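Side-chain contacts in ribonuclease (Nicotiana glutinosa, PDB 1IYB), which probably hydrolyses RNA as a member of the ribonuclease T2 family and here holds guanosine-5'-monophosphate in its nucleotide pocket: residues G41-W46 with S95-K100; S62-S67 with G113-A118; Q78-L83 with S91-H96. All coordinates share one frame; numbering follows the deposited sequence.

All three contacts lie in the ribonuclease T2 fold, and two of them line the guanosine-5'-monophosphate pocket. Interaction 1 lines the phosphate site and interaction 3 the guanine site; their centres are about 8 Å apart, and both draw on helix 91-102. H43 CD2 and F93 CZ meet at 3.7 Å where the two sites join, and I42 N is hydrogen-bonded to N79 O at 2.9 Å. Interaction 2 lies farther from the ligand: its centre is about 9 Å from that of interaction 1 and about 12 Å from that of interaction 3, and the F115 side chain is about 11 Å from the ligand. A hydrogen bond between L45 O and Y114 OH, 2.7 Å, ties 41-46 to 113-118.

Interaction 1: residues G41-W46 with S95-K100; sequences GIHGLW and SHEWEK. With 5GP (guanosine-5'-monophosphate), chain C.
W46 and E97 are joined by a hydrogen bond from NE1 to OE2, 3.0 Å long with an N-H...O angle of 148°. The donor meets the syn side of the carboxylate, and OE2 lies near the indole plane. The chain of E97 bends at chi2 (-61°), bringing the carboxylate between the indole and the phosphate; OE2 faces W46, while OE1 comes to 2.5 Å from phosphate oxygen O2P of guanosine-5'-monophosphate. OE1 also sits at the H43 ring edge, 3.5 Å from CD2. The H43 imidazole has guanine N2 over the rim of one face and W46 CZ2 3.5 Å above the centre of the other; its ND1 is hydrogen-bonded to Q176 OE1. H43 and G44 form a classic beta bulge against V14, and a beta carbon on G44 would run into E97 OE2. One residue before E97, H96 NE2 donates to O5' at 2.8 Å; three residues beyond it, the extended K100 chain brings NZ into a hydrogen bond with phosphate oxygen O1P. The segments hold most of the two active-site sequence motifs known from T2 ribonucleases, here gathered round the phosphate. Strand 41-48 is an outer strand of the four-stranded antiparallel sheet, beside 10-16. Helix 91-102 runs along it, the two short axes 8.8 Å apart and at 13°; L45 packs on helix 111-124, while the W46 ring stacks on H101 of helix 91-102.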
loop_
_atom_site.group_PDB
_atom_site.type_symbol
_atom_site.label_atom_id
_atom_site.label_comp_id
_atom_site.label_asym_id
_atom_site.label_seq_id
_atom_site.Cartn_x
_atom_site.Cartn_y
_atom_site.Cartn_z
ATOM N N GLY A 41 -7.743 -14.962 16.167
ATOM C CA GLY A 41 -8.591 -13.784 16.103
ATOM C C GLY A 41 -8.642 -13.316 14.661
ATOM O O GLY A 41 -7.744 -13.622 13.878
ATOM N N ILE A 42 -9.693 -12.594 14.297
ATOM C CA ILE A 42 -9.822 -12.087 12.934
ATOM C C ILE A 42 -8.794 -10.989 12.673
ATOM O O ILE A 42 -8.551 -10.144 13.531
ATOM C CB ILE A 42 -11.218 -11.454 12.698
ATOM C CG1 ILE A 42 -12.315 -12.507 12.869
ATOM C CG2 ILE A 42 -11.277 -10.824 11.306
ATOM C CD1 ILE A 42 -13.711 -11.920 12.933
ATOM N N HIS A 43 -8.158 -11.020 11.507
ATOM C CA HIS A 43 -7.254 -9.938 11.149
ATOM C C HIS A 43 -8.114 -9.104 10.198
ATOM O O HIS A 43 -8.329 -7.915 10.428
ATOM C CB HIS A 43 -5.987 -10.430 10.442
ATOM C CG HIS A 43 -5.018 -9.330 10.132
ATOM N ND1 HIS A 43 -3.693 -9.563 9.828
ATOM C CD2 HIS A 43 -5.187 -7.987 10.066
ATOM C CE1 HIS A 43 -3.089 -8.411 9.590
ATOM N NE2 HIS A 43 -3.974 -7.440 9.728
ATOM N N GLY A 44 -8.634 -9.744 9.150
ATOM C CA GLY A 44 -9.497 -9.040 8.216
ATOM C C GLY A 44 -9.984 -9.862 7.036
ATOM O O GLY A 44 -9.595 -11.021 6.867
ATOM N N LEU A 45 -10.861 -9.253 6.239
ATOM C CA LEU A 45 -11.430 -9.854 5.025
ATOM C C LEU A 45 -10.842 -8.970 3.925
ATOM O O LEU A 45 -11.224 -7.804 3.769
ATOM C CB LEU A 45 -12.961 -9.767 5.048
ATOM C CG LEU A 45 -13.733 -10.471 3.926
ATOM C CD1 LEU A 45 -13.368 -11.951 3.871
ATOM C CD2 LEU A 45 -15.230 -10.307 4.172
ATOM N N TRP A 46 -9.913 -9.535 3.163
ATOM C CA TRP A 46 -9.183 -8.773 2.158
ATOM C C TRP A 46 -9.430 -9.008 0.678
ATOM O O TRP A 46 -9.130 -10.083 0.156
ATOM C CB TRP A 46 -7.680 -8.969 2.368
ATOM C CG TRP A 46 -7.155 -8.719 3.751
ATOM C CD1 TRP A 46 -7.772 -8.042 4.763
ATOM C CD2 TRP A 46 -5.864 -9.096 4.249
ATOM N NE1 TRP A 46 -6.944 -7.971 5.858
ATOM C CE2 TRP A 46 -5.767 -8.610 5.570
ATOM C CE3 TRP A 46 -4.778 -9.798 3.704
ATOM C CZ2 TRP A 46 -4.627 -8.802 6.358
ATOM C CZ3 TRP A 46 -3.647 -9.989 4.485
ATOM C CH2 TRP A 46 -3.580 -9.492 5.799
ATOM N N SER A 95 -11.420 0.081 12.207
ATOM C CA SER A 95 -11.500 1.200 11.271
ATOM C C SER A 95 -10.479 1.009 10.155
ATOM O O SER A 95 -10.785 1.204 8.982
ATOM C CB SER A 95 -11.227 2.525 11.986
ATOM O OG SER A 95 -11.215 3.601 11.059
ATOM N N HIS A 96 -9.264 0.625 10.532
ATOM C CA HIS A 96 -8.197 0.395 9.565
ATOM C C HIS A 96 -8.578 -0.687 8.555
ATOM O O HIS A 96 -8.360 -0.535 7.354
ATOM C CB HIS A 96 -6.911 -0.012 10.292
ATOM C CG HIS A 96 -5.825 -0.479 9.376
ATOM N ND1 HIS A 96 -5.108 0.378 8.572
ATOM C CD2 HIS A 96 -5.358 -1.723 9.110
ATOM C CE1 HIS A 96 -4.244 -0.315 7.850
ATOM N NE2 HIS A 96 -4.377 -1.594 8.157
ATOM N N GLU A 97 -9.141 -1.787 9.040
ATOM C CA GLU A 97 -9.524 -2.866 8.146
ATOM C C GLU A 97 -10.634 -2.443 7.190
ATOM O O GLU A 97 -10.626 -2.826 6.016
ATOM C CB GLU A 97 -9.928 -4.105 8.954
ATOM C CG GLU A 97 -8.744 -4.737 9.686
ATOM C CD GLU A 97 -7.653 -5.219 8.737
ATOM O OE1 GLU A 97 -6.462 -4.946 9.003
ATOM O OE2 GLU A 97 -7.988 -5.877 7.727
ATOM N N TRP A 98 -11.584 -1.644 7.667
ATOM C CA TRP A 98 -12.644 -1.198 6.774
ATOM C C TRP A 98 -12.112 -0.235 5.719
ATOM O O TRP A 98 -12.377 -0.394 4.527
ATOM C CB TRP A 98 -13.785 -0.505 7.531
ATOM C CG TRP A 98 -14.685 0.230 6.576
ATOM C CD1 TRP A 98 -14.690 1.575 6.320
ATOM C CD2 TRP A 98 -15.590 -0.358 5.631
ATOM N NE1 TRP A 98 -15.529 1.855 5.269
ATOM C CE2 TRP A 98 -16.096 0.689 4.826
ATOM C CE3 TRP A 98 -16.017 -1.670 5.383
ATOM C CZ2 TRP A 98 -17.008 0.464 3.788
ATOM C CZ3 TRP A 98 -16.926 -1.894 4.347
ATOM C CH2 TRP A 98 -17.409 -0.830 3.563
ATOM N N GLU A 99 -11.363 0.767 6.159
ATOM C CA GLU A 99 -10.845 1.761 5.230
ATOM C C GLU A 99 -9.837 1.230 4.219
ATOM O O GLU A 99 -9.868 1.614 3.051
ATOM C CB GLU A 99 -10.281 2.943 6.021
ATOM C CG GLU A 99 -11.374 3.592 6.866
ATOM C CD GLU A 99 -10.999 4.944 7.437
ATOM O OE1 GLU A 99 -11.868 5.550 8.108
ATOM O OE2 GLU A 99 -9.854 5.400 7.221
ATOM N N LYS A 100 -8.960 0.328 4.643
ATOM C CA LYS A 100 -7.970 -0.221 3.718
ATOM C C LYS A 100 -8.508 -1.343 2.834
ATOM O O LYS A 100 -8.188 -1.413 1.645
ATOM C CB LYS A 100 -6.750 -0.751 4.479
ATOM C CG LYS A 100 -5.695 -1.386 3.569
ATOM C CD LYS A 100 -4.448 -1.811 4.339
ATOM C CE LYS A 100 -3.380 -2.365 3.395
ATOM N NZ LYS A 100 -2.122 -2.760 4.101
HETATM P P 5GP C . -3.354 -5.089 6.893
HETATM O O1P 5GP C . -3.076 -4.627 5.530
HETATM O O2P 5GP C . -4.827 -5.374 7.114
HETATM O O3P 5GP C . -2.482 -6.347 7.235
HETATM O "O5'" 5GP C . -2.922 -4.000 8.037
HETATM C "C5'" 5GP C . -2.954 -4.334 9.474
HETATM C "C4'" 5GP C . -2.516 -3.183 10.411
HETATM O "O4'" 5GP C . -3.505 -3.156 11.534
HETATM C "C3'" 5GP C . -1.178 -3.267 11.140
HETATM O "O3'" 5GP C . -0.078 -2.788 10.380
HETATM C "C2'" 5GP C . -1.374 -2.432 12.410
HETATM O "O2'" 5GP C . -1.085 -1.034 12.194
HETATM C "C1'" 5GP C . -2.835 -2.683 12.750
HETATM N N9 5GP C . -3.180 -3.539 13.929
HETATM C C8 5GP C . -3.826 -3.204 15.098
HETATM N N7 5GP C . -4.081 -4.207 15.912
HETATM C C5 5GP C . -3.547 -5.302 15.203
HETATM C C6 5GP C . -3.521 -6.686 15.581
HETATM O O6 5GP C . -3.959 -7.202 16.603
HETATM N N1 5GP C . -2.886 -7.489 14.583
HETATM C C2 5GP C . -2.361 -6.984 13.395
HETATM N N2 5GP C . -1.805 -7.921 12.598
HETATM N N3 5GP C . -2.385 -5.687 13.037
HETATM C C4 5GP C . -2.994 -4.903 13.992
#

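Interaction 2: residues S62-S67 with G113-A118; sequences SPYDQS and GYFKKA
Y64 and F115 meet through ring carbons: CE1 of Y64 lies 3.8 Å from CZ of F115 and equally close to its CE1. The ring centroids are 5.8 Å apart and the planes inclined at 60°, an oblique pairing, and the two side chains cross at about a right angle. Y64 extends its ring away from its backbone N (chi1 175°), carrying it from the loop toward helix 111-124. F115 has CG anti to its carbonyl carbon (chi1 -73°), and its CE1-CZ rim meets the tyrosine. Q66 wraps round the tyrosine: its backbone N lies over one ring face, while NE2 gives a weak hydrogen bond to the hydroxyl OH at 2.8 Å and a further bond to S91 OG. The loop is bent beside it by an Asx turn, S67 N to D65 OD2; S67 OG bonds the same oxygen at 2.7 Å from the same face. F115 also packs on V69, L72 and M76, and its ring meets W80. The ring contact is therefore carbon against carbon, the weakly bonded hydroxyl taking no part, while hydrogen bonds of Q111 with P63 O and D65 N hold the loop to the helix start.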
loop_
_atom_site.group_PDB
_atom_site.type_symbol
_atom_site.label_atom_id
_atom_site.label_comp_id
_atom_site.label_asym_id
_atom_site.label_seq_id
_atom_site.Cartn_x
_atom_site.Cartn_y
_atom_site.Cartn_z
ATOM N N SER A 62 -15.886 7.065 2.318
ATOM C CA SER A 62 -16.628 6.036 3.029
ATOM C C SER A 62 -15.857 5.710 4.305
ATOM O O SER A 62 -15.360 4.598 4.481
ATOM C CB SER A 62 -16.771 4.784 2.169
ATOM O OG SER A 62 -17.402 3.744 2.895
ATOM N N PRO A 63 -15.737 6.687 5.211
ATOM C CA PRO A 63 -15.011 6.462 6.463
ATOM C C PRO A 63 -15.718 5.480 7.391
ATOM O O PRO A 63 -16.934 5.319 7.329
ATOM C CB PRO A 63 -14.919 7.865 7.059
ATOM C CG PRO A 63 -16.189 8.489 6.609
ATOM C CD PRO A 63 -16.289 8.053 5.162
ATOM N N TYR A 64 -14.939 4.812 8.238
ATOM C CA TYR A 64 -15.490 3.863 9.197
ATOM C C TYR A 64 -16.508 4.589 10.077
ATOM O O TYR A 64 -16.258 5.710 10.531
ATOM C CB TYR A 64 -14.361 3.297 10.063
ATOM C CG TYR A 64 -14.815 2.390 11.186
ATOM C CD1 TYR A 64 -15.408 1.154 10.923
ATOM C CD2 TYR A 64 -14.632 2.763 12.518
ATOM C CE1 TYR A 64 -15.806 0.310 11.961
ATOM C CE2 TYR A 64 -15.026 1.928 13.561
ATOM C CZ TYR A 64 -15.609 0.705 13.276
ATOM O OH TYR A 64 -15.982 -0.132 14.306
ATOM N N ASP A 65 -17.651 3.949 10.302
ATOM C CA ASP A 65 -18.725 4.511 11.125
ATOM C C ASP A 65 -19.191 3.414 12.080
ATOM O O ASP A 65 -20.066 2.616 11.741
ATOM C CB ASP A 65 -19.886 4.956 10.229
ATOM C CG ASP A 65 -21.012 5.613 11.006
ATOM O OD1 ASP A 65 -22.034 5.967 10.378
ATOM O OD2 ASP A 65 -20.877 5.777 12.238
ATOM N N GLN A 66 -18.611 3.377 13.276
ATOM C CA GLN A 66 -18.959 2.338 14.235
ATOM C C GLN A 66 -20.446 2.245 14.573
ATOM O O GLN A 66 -20.927 1.179 14.949
ATOM C CB GLN A 66 -18.126 2.489 15.514
ATOM C CG GLN A 66 -18.351 1.367 16.525
ATOM C CD GLN A 66 -17.152 1.115 17.426
ATOM O OE1 GLN A 66 -17.304 0.877 18.626
ATOM N NE2 GLN A 66 -15.956 1.144 16.850
ATOM N N SER A 67 -21.185 3.340 14.425
ATOM C CA SER A 67 -22.613 3.299 14.728
ATOM C C SER A 67 -23.357 2.329 13.803
ATOM O O SER A 67 -24.399 1.787 14.172
ATOM C CB SER A 67 -23.231 4.698 14.620
ATOM O OG SER A 67 -23.259 5.151 13.279
ATOM N N GLY A 113 -22.564 -5.311 6.602
ATOM C CA GLY A 113 -22.412 -6.574 5.900
ATOM C C GLY A 113 -20.991 -7.110 5.897
ATOM O O GLY A 113 -20.777 -8.321 5.961
ATOM N N TYR A 114 -20.023 -6.202 5.817
ATOM C CA TYR A 114 -18.608 -6.563 5.806
ATOM C C TYR A 114 -18.204 -7.195 7.137
ATOM O O TYR A 114 -17.659 -8.300 7.174
ATOM C CB TYR A 114 -17.753 -5.316 5.550
ATOM C CG TYR A 114 -16.258 -5.558 5.596
ATOM C CD1 TYR A 114 -15.589 -6.132 4.514
ATOM C CD2 TYR A 114 -15.515 -5.225 6.732
ATOM C CE1 TYR A 114 -14.211 -6.369 4.562
ATOM C CE2 TYR A 114 -14.143 -5.460 6.791
ATOM C CZ TYR A 114 -13.498 -6.031 5.704
ATOM O OH TYR A 114 -12.142 -6.266 5.773
ATOM N N PHE A 115 -18.456 -6.485 8.233
ATOM C CA PHE A 115 -18.104 -7.005 9.543
ATOM C C PHE A 115 -18.905 -8.251 9.893
ATOM O O PHE A 115 -18.374 -9.173 10.510
ATOM C CB PHE A 115 -18.264 -5.917 10.608
ATOM C CG PHE A 115 -17.185 -4.874 10.550
ATOM C CD1 PHE A 115 -17.360 -3.697 9.822
ATOM C CD2 PHE A 115 -15.958 -5.106 11.161
ATOM C CE1 PHE A 115 -16.319 -2.767 9.705
ATOM C CE2 PHE A 115 -14.915 -4.188 11.050
ATOM C CZ PHE A 115 -15.096 -3.017 10.320
ATOM N N LYS A 116 -20.174 -8.291 9.493
ATOM C CA LYS A 116 -20.994 -9.467 9.770
ATOM C C LYS A 116 -20.442 -10.691 9.032
ATOM O O LYS A 116 -20.373 -11.785 9.595
ATOM C CB LYS A 116 -22.450 -9.225 9.354
ATOM C CG LYS A 116 -23.318 -10.481 9.360
ATOM C CD LYS A 116 -24.736 -10.181 8.896
ATOM C CE LYS A 116 -25.459 -11.449 8.447
ATOM N NZ LYS A 116 -25.449 -12.511 9.488
ATOM N N LYS A 117 -20.050 -10.514 7.774
ATOM C CA LYS A 117 -19.514 -11.632 7.011
ATOM C C LYS A 117 -18.243 -12.159 7.675
ATOM O O LYS A 117 -18.047 -13.370 7.786
ATOM C CB LYS A 117 -19.211 -11.213 5.568
ATOM C CG LYS A 117 -18.663 -12.342 4.704
ATOM C CD LYS A 117 -19.683 -13.451 4.504
ATOM C CE LYS A 117 -19.092 -14.597 3.698
ATOM N NZ LYS A 117 -20.122 -15.620 3.346
ATOM N N ALA A 118 -17.378 -11.251 8.114
ATOM C CA ALA A 118 -16.139 -11.656 8.767
ATOM C C ALA A 118 -16.447 -12.460 10.030
ATOM O O ALA A 118 -15.799 -13.470 10.310
ATOM C CB ALA A 118 -15.304 -10.429 9.116
#

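Interaction 3: residues Q78-L83 with S91-H96; sequences QNWPTL and SAFWSH. With 5GP (guanosine-5'-monophosphate), chain C.
F93 sends its ring out with CG anti to the backbone N (chi1 -173°), while W94, one residue on, has CG anti to its carbonyl carbon; both rings thereby converge on W80, and the three form an aromatic cluster under the guanine site. W80 directs its edge at the F93 face in an offset edge-to-face pair, with planes at 90° and CD1 of W80 3.6 Å from CE2 of F93. Its own face receives the W94 edge, with W94 CD1 3.6 Å from W80 CD1. The opposite F93 face carries the purine, C5 of guanosine-5'-monophosphate lying 3.5 Å above the ring centre. T82 packs its CB against F93 CB at 3.9 Å and gives a hydrogen bond from OG1 to guanine N7 (2.8 Å), while L83 N donates to O6. These bonds read the base's Hoogsteen edge. With an alanine in place of F93, the purine would probably lose its flat support and the W80 edge the surface it packs on, opening a gap between them. The indole W94 NE1 donates to W80 O at 2.8 Å, N-H...O angle 155°, using an in-plane lone pair of the carbonyl oxygen.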
loop_
_atom_site.group_PDB
_atom_site.type_symbol
_atom_site.label_atom_id
_atom_site.label_comp_id
_atom_site.label_asym_id
_atom_site.label_seq_id
_atom_site.Cartn_x
_atom_site.Cartn_y
_atom_site.Cartn_z
ATOM N N GLN A 78 -14.928 -9.921 21.133
ATOM C CA GLN A 78 -14.477 -11.271 21.439
ATOM C C GLN A 78 -13.685 -11.937 20.321
ATOM O O GLN A 78 -12.708 -12.641 20.585
ATOM C CB GLN A 78 -15.677 -12.159 21.787
ATOM C CG GLN A 78 -16.421 -11.718 23.030
ATOM C CD GLN A 78 -15.496 -11.543 24.216
ATOM O OE1 GLN A 78 -14.760 -12.459 24.578
ATOM N NE2 GLN A 78 -15.526 -10.361 24.826
ATOM N N ASN A 79 -14.089 -11.695 19.075
ATOM C CA ASN A 79 -13.459 -12.339 17.930
ATOM C C ASN A 79 -12.481 -11.555 17.068
ATOM O O ASN A 79 -11.799 -12.143 16.222
ATOM C CB ASN A 79 -14.544 -12.909 17.017
ATOM C CG ASN A 79 -15.349 -13.996 17.687
ATOM O OD1 ASN A 79 -16.393 -13.740 18.292
ATOM N ND2 ASN A 79 -14.858 -15.222 17.595
ATOM N N TRP A 80 -12.410 -10.245 17.274
ATOM C CA TRP A 80 -11.530 -9.386 16.479
ATOM C C TRP A 80 -10.723 -8.462 17.394
ATOM O O TRP A 80 -10.731 -7.243 17.223
ATOM C CB TRP A 80 -12.393 -8.543 15.539
ATOM C CG TRP A 80 -11.735 -8.078 14.278
ATOM C CD1 TRP A 80 -10.442 -7.668 14.113
ATOM C CD2 TRP A 80 -12.371 -7.921 13.007
ATOM N NE1 TRP A 80 -10.235 -7.262 12.811
ATOM C CE2 TRP A 80 -11.404 -7.407 12.112
ATOM C CE3 TRP A 80 -13.671 -8.165 12.537
ATOM C CZ2 TRP A 80 -11.697 -7.133 10.773
ATOM C CZ3 TRP A 80 -13.961 -7.894 11.210
ATOM C CH2 TRP A 80 -12.976 -7.382 10.341
ATOM N N PRO A 81 -10.008 -9.028 18.377
ATOM C CA PRO A 81 -9.229 -8.172 19.276
ATOM C C PRO A 81 -8.004 -7.528 18.647
ATOM O O PRO A 81 -7.435 -8.049 17.683
ATOM C CB PRO A 81 -8.844 -9.122 20.406
ATOM C CG PRO A 81 -8.670 -10.426 19.681
ATOM C CD PRO A 81 -9.873 -10.448 18.752
ATOM N N THR A 82 -7.609 -6.387 19.201
ATOM C CA THR A 82 -6.415 -5.692 18.746
ATOM C C THR A 82 -5.314 -6.019 19.752
ATOM O O THR A 82 -5.560 -6.076 20.962
ATOM C CB THR A 82 -6.607 -4.160 18.688
ATOM O OG1 THR A 82 -5.370 -3.550 18.301
ATOM C CG2 THR A 82 -7.029 -3.606 20.047
ATOM N N LEU A 83 -4.109 -6.260 19.247
ATOM C CA LEU A 83 -2.977 -6.588 20.102
ATOM C C LEU A 83 -1.864 -5.551 19.970
ATOM O O LEU A 83 -0.735 -5.783 20.389
ATOM C CB LEU A 83 -2.446 -7.982 19.756
ATOM C CG LEU A 83 -3.401 -9.134 20.071
ATOM C CD1 LEU A 83 -2.853 -10.435 19.503
ATOM C CD2 LEU A 83 -3.588 -9.244 21.579
ATOM N N SER A 91 -11.363 -0.377 18.121
ATOM C CA SER A 91 -11.881 0.521 17.085
ATOM C C SER A 91 -10.877 0.981 16.026
ATOM O O SER A 91 -11.225 1.063 14.849
ATOM C CB SER A 91 -12.533 1.747 17.730
ATOM O OG SER A 91 -13.697 1.377 18.446
ATOM N N ALA A 92 -9.649 1.290 16.429
ATOM C CA ALA A 92 -8.641 1.732 15.466
ATOM C C ALA A 92 -8.314 0.600 14.495
ATOM O O ALA A 92 -8.084 0.828 13.305
ATOM C CB ALA A 92 -7.376 2.186 16.190
ATOM N N PHE A 93 -8.300 -0.624 15.011
ATOM C CA PHE A 93 -8.001 -1.798 14.201
ATOM C C PHE A 93 -9.151 -2.044 13.220
ATOM O O PHE A 93 -8.926 -2.225 12.021
ATOM C CB PHE A 93 -7.794 -3.002 15.134
ATOM C CG PHE A 93 -7.306 -4.260 14.449
ATOM C CD1 PHE A 93 -6.626 -4.212 13.237
ATOM C CD2 PHE A 93 -7.492 -5.497 15.061
ATOM C CE1 PHE A 93 -6.136 -5.377 12.644
ATOM C CE2 PHE A 93 -7.006 -6.670 14.480
ATOM C CZ PHE A 93 -6.325 -6.609 13.266
ATOM N N TRP A 94 -10.381 -2.029 13.726
ATOM C CA TRP A 94 -11.549 -2.252 12.876
ATOM C C TRP A 94 -11.675 -1.164 11.811
ATOM O O TRP A 94 -11.988 -1.446 10.645
ATOM C CB TRP A 94 -12.823 -2.316 13.730
ATOM C CG TRP A 94 -12.715 -3.332 14.828
ATOM C CD1 TRP A 94 -12.027 -4.513 14.780
ATOM C CD2 TRP A 94 -13.287 -3.255 16.139
ATOM N NE1 TRP A 94 -12.131 -5.172 15.982
ATOM C CE2 TRP A 94 -12.898 -4.424 16.835
ATOM C CE3 TRP A 94 -14.090 -2.312 16.794
ATOM C CZ2 TRP A 94 -13.283 -4.677 18.155
ATOM C CZ3 TRP A 94 -14.475 -2.565 18.109
ATOM C CH2 TRP A 94 -14.069 -3.739 18.773
ATOM N N SER A 95 -11.420 0.081 12.207
ATOM C CA SER A 95 -11.500 1.200 11.271
ATOM C C SER A 95 -10.479 1.009 10.155
ATOM O O SER A 95 -10.785 1.204 8.982
ATOM C CB SER A 95 -11.227 2.525 11.986
ATOM O OG SER A 95 -11.215 3.601 11.059
ATOM N N HIS A 96 -9.264 0.625 10.532
ATOM C CA HIS A 96 -8.197 0.395 9.565
ATOM C C HIS A 96 -8.578 -0.687 8.555
ATOM O O HIS A 96 -8.360 -0.535 7.354
ATOM C CB HIS A 96 -6.911 -0.012 10.292
ATOM C CG HIS A 96 -5.825 -0.479 9.376
ATOM N ND1 HIS A 96 -5.108 0.378 8.572
ATOM C CD2 HIS A 96 -5.358 -1.723 9.110
ATOM C CE1 HIS A 96 -4.244 -0.315 7.850
ATOM N NE2 HIS A 96 -4.377 -1.594 8.157
HETATM P P 5GP C . -3.354 -5.089 6.893
HETATM O O1P 5GP C . -3.076 -4.627 5.530
HETATM O O2P 5GP C . -4.827 -5.374 7.114
HETATM O O3P 5GP C . -2.482 -6.347 7.235
HETATM O "O5'" 5GP C . -2.922 -4.000 8.037
HETATM C "C5'" 5GP C . -2.954 -4.334 9.474
HETATM C "C4'" 5GP C . -2.516 -3.183 10.411
HETATM O "O4'" 5GP C . -3.505 -3.156 11.534
HETATM C "C3'" 5GP C . -1.178 -3.267 11.140
HETATM O "O3'" 5GP C . -0.078 -2.788 10.380
HETATM C "C2'" 5GP C . -1.374 -2.432 12.410
HETATM O "O2'" 5GP C . -1.085 -1.034 12.194
HETATM C "C1'" 5GP C . -2.835 -2.683 12.750
HETATM N N9 5GP C . -3.180 -3.539 13.929
HETATM C C8 5GP C . -3.826 -3.204 15.098
HETATM N N7 5GP C . -4.081 -4.207 15.912
HETATM C C5 5GP C . -3.547 -5.302 15.203
HETATM C C6 5GP C . -3.521 -6.686 15.581
HETATM O O6 5GP C . -3.959 -7.202 16.603
HETATM N N1 5GP C . -2.886 -7.489 14.583
HETATM C C2 5GP C . -2.361 -6.984 13.395
HETATM N N2 5GP C . -1.805 -7.921 12.598
HETATM N N3 5GP C . -2.385 -5.687 13.037
HETATM C C4 5GP C . -2.994 -4.903 13.992
#